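Beta-glucuronidase (uncultured Clostridium sp., PDB 6U7J) hydrolyses beta-D-glucuronides to release glucuronic acid, as a gut microbial glycosyl hydrolase of family 2 that probably reactivates estrogens from their conjugates. Local coordinates at residues Ile546-Trp551 with Glu588-Met593. Sequence-based numbering, arbitrary orientation.
Sequences IGEHIW and ERWRKM
The buried carboxylate of Glu548 meets the guanidinium of Arg589 side-on, the two flat groups nearly coplanar with 9° between their planes. Arg589 NH1 donates to Glu548 OE1 at 2.9 Å and Arg589 NE to Glu548 OE2 at 2.9 Å, both bonds almost straight and both taken by syn lone pairs, which makes a bidentate salt bridge. With CG anti to the backbone N (chi1 169°) and the chain extended as far as NE, the arginine reaches out to the glutamate carboxylate. Glu548 OE2 accepts a further bond from the indole of Trp590, NE1 to OE2 2.8 Å; the oxygen lies near the ring plane, whereas the N-H comes from above the carboxylate plane. Tyr300 adds a hydrogen bond to Glu548 OE1. Together these bonds would hold the carboxylate's rotation, and the arginine probably favours its ionised form. Two residues on, Ile550 CD1 packs obliquely against the benzo part of the same indole, 3.8 Å from Trp590 CZ2. Asp540 of helix 525-540 forms a salt bridge to Arg589 NH2, and Phe304, from the neighbouring strand 297-305, meets the Trp590 ring edge-to-face. The C-terminal helix 581-592 is thus fastened outside TIM-barrel strand 545-551, which pairs in parallel with strands 297-305 and 502-506.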
loop_
_atom_site.group_PDB
_atom_site.type_symbol
_atom_site.label_atom_id
_atom_site.label_comp_id
_atom_site.label_asym_id
_atom_site.label_seq_id
_atom_site.Cartn_x
_atom_site.Cartn_y
_atom_site.Cartn_z
ATOM N N ILE B 546 -35.251 9.522 -8.545
ATOM C CA ILE B 546 -35.597 8.152 -8.914
ATOM C C ILE B 546 -34.366 7.260 -9.052
ATOM O O ILE B 546 -34.487 6.108 -9.485
ATOM C CB ILE B 546 -36.454 8.103 -10.197
ATOM C CG1 ILE B 546 -35.794 8.903 -11.312
ATOM C CG2 ILE B 546 -37.847 8.638 -9.921
ATOM C CD1 ILE B 546 -36.169 8.428 -12.722
ATOM N N GLY B 547 -33.190 7.742 -8.691
ATOM C CA GLY B 547 -32.039 6.863 -8.717
ATOM C C GLY B 547 -30.778 7.544 -8.237
ATOM O O GLY B 547 -30.673 8.779 -8.210
ATOM N N GLU B 548 -29.809 6.702 -7.873
ATOM C CA GLU B 548 -28.493 7.153 -7.444
ATOM C C GLU B 548 -27.448 6.241 -8.066
ATOM O O GLU B 548 -27.503 5.015 -7.910
ATOM C CB GLU B 548 -28.374 7.159 -5.905
ATOM C CG GLU B 548 -28.436 5.780 -5.244
ATOM C CD GLU B 548 -28.761 5.854 -3.747
ATOM O OE1 GLU B 548 -29.731 6.561 -3.386
ATOM O OE2 GLU B 548 -28.049 5.207 -2.939
ATOM N N HIS B 549 -26.502 6.830 -8.780
ATOM C CA HIS B 549 -25.416 6.065 -9.379
ATOM C C HIS B 549 -24.128 6.647 -8.836
ATOM O O HIS B 549 -23.801 7.809 -9.112
ATOM C CB HIS B 549 -25.461 6.105 -10.910
ATOM C CG HIS B 549 -26.281 5.002 -11.519
ATOM N ND1 HIS B 549 -26.218 4.681 -12.857
ATOM C CD2 HIS B 549 -27.186 4.155 -10.971
ATOM C CE1 HIS B 549 -27.038 3.674 -13.106
ATOM N NE2 HIS B 549 -27.638 3.336 -11.978
ATOM N N ILE B 550 -23.437 5.862 -8.009
ATOM C CA ILE B 550 -22.140 6.266 -7.485
ATOM C C ILE B 550 -21.141 6.249 -8.632
ATOM O O ILE B 550 -21.214 5.386 -9.515
ATOM C CB ILE B 550 -21.720 5.318 -6.351
ATOM C CG1 ILE B 550 -22.627 5.509 -5.132
ATOM C CG2 ILE B 550 -20.269 5.561 -5.945
ATOM C CD1 ILE B 550 -22.545 4.368 -4.139
ATOM N N TRP B 551 -20.234 7.216 -8.667
ATOM C CA TRP B 551 -19.288 7.227 -9.767
ATOM C C TRP B 551 -18.062 6.401 -9.438
ATOM O O TRP B 551 -17.435 6.563 -8.380
ATOM C CB TRP B 551 -18.832 8.606 -10.205
ATOM C CG TRP B 551 -17.772 8.463 -11.304
ATOM C CD1 TRP B 551 -16.472 8.882 -11.253
ATOM C CD2 TRP B 551 -17.927 7.807 -12.582
ATOM N NE1 TRP B 551 -15.819 8.561 -12.427
ATOM C CE2 TRP B 551 -16.687 7.910 -13.260
ATOM C CE3 TRP B 551 -19.000 7.183 -13.230
ATOM C CZ2 TRP B 551 -16.489 7.403 -14.547
ATOM C CZ3 TRP B 551 -18.804 6.670 -14.522
ATOM C CH2 TRP B 551 -17.559 6.784 -15.163
ATOM N N GLU B 588 -25.209 -2.331 2.685
ATOM C CA GLU B 588 -26.246 -2.348 3.717
ATOM C C GLU B 588 -27.402 -1.424 3.356
ATOM O O GLU B 588 -28.565 -1.759 3.587
ATOM C CB GLU B 588 -25.669 -1.965 5.084
ATOM C CG GLU B 588 -24.724 -3.017 5.677
ATOM C CD GLU B 588 -25.401 -4.365 5.935
ATOM O OE1 GLU B 588 -26.325 -4.424 6.780
ATOM O OE2 GLU B 588 -24.997 -5.368 5.297
ATOM N N ARG B 589 -27.116 -0.262 2.780
ATOM C CA ARG B 589 -28.199 0.597 2.318
ATOM C C ARG B 589 -28.976 -0.046 1.160
ATOM O O ARG B 589 -30.194 -0.239 1.243
ATOM C CB ARG B 589 -27.630 1.951 1.915
ATOM C CG ARG B 589 -28.589 2.861 1.178
ATOM C CD ARG B 589 -27.843 4.117 0.811
ATOM N NE ARG B 589 -28.577 5.022 -0.067
ATOM C CZ ARG B 589 -29.500 5.879 0.351
ATOM N NH1 ARG B 589 -30.103 6.682 -0.517
ATOM N NH2 ARG B 589 -29.835 5.919 1.634
ATOM N N TRP B 590 -28.288 -0.402 0.069
ATOM C CA TRP B 590 -29.021 -0.846 -1.120
ATOM C C TRP B 590 -29.750 -2.166 -0.892
ATOM O O TRP B 590 -30.827 -2.375 -1.454
ATOM C CB TRP B 590 -28.085 -0.978 -2.325
ATOM C CG TRP B 590 -27.694 0.335 -2.948
ATOM C CD1 TRP B 590 -28.225 1.565 -2.689
ATOM C CD2 TRP B 590 -26.664 0.543 -3.925
ATOM N NE1 TRP B 590 -27.588 2.529 -3.440
ATOM C CE2 TRP B 590 -26.629 1.924 -4.211
ATOM C CE3 TRP B 590 -25.768 -0.304 -4.580
ATOM C CZ2 TRP B 590 -25.733 2.476 -5.126
ATOM C CZ3 TRP B 590 -24.867 0.249 -5.487
ATOM C CH2 TRP B 590 -24.865 1.620 -5.758
ATOM N N ARG B 591 -29.199 -3.061 -0.075
ATOM C CA ARG B 591 -29.899 -4.317 0.165
ATOM C C ARG B 591 -31.154 -4.133 1.011
ATOM O O ARG B 591 -32.024 -5.002 0.985
ATOM C CB ARG B 591 -28.967 -5.338 0.823
ATOM C CG ARG B 591 -27.946 -5.911 -0.167
ATOM C CD ARG B 591 -27.323 -7.215 0.315
ATOM N NE ARG B 591 -26.911 -8.037 -0.824
ATOM C CZ ARG B 591 -27.602 -9.075 -1.294
ATOM N NH1 ARG B 591 -27.149 -9.757 -2.337
ATOM N NH2 ARG B 591 -28.743 -9.429 -0.715
ATOM N N LYS B 592 -31.272 -3.029 1.753
ATOM C CA LYS B 592 -32.497 -2.785 2.503
ATOM C C LYS B 592 -33.511 -1.957 1.726
ATOM O O LYS B 592 -34.654 -1.834 2.177
ATOM C CB LYS B 592 -32.199 -2.110 3.847
ATOM C CG LYS B 592 -31.712 -3.071 4.955
ATOM C CD LYS B 592 -30.461 -3.883 4.545
ATOM C CE LYS B 592 -29.961 -4.837 5.628
ATOM N NZ LYS B 592 -30.684 -6.142 5.554
ATOM N N MET B 593 -33.131 -1.397 0.574
ATOM C CA MET B 593 -34.081 -0.756 -0.328
ATOM C C MET B 593 -34.650 -1.792 -1.287
ATOM O O MET B 593 -35.382 -2.684 -0.872
ATOM C CB MET B 593 -33.423 0.371 -1.120
ATOM C CG MET B 593 -32.766 1.426 -0.281
ATOM S SD MET B 593 -31.797 2.561 -1.314
ATOM C CE MET B 593 -33.126 3.329 -2.224
#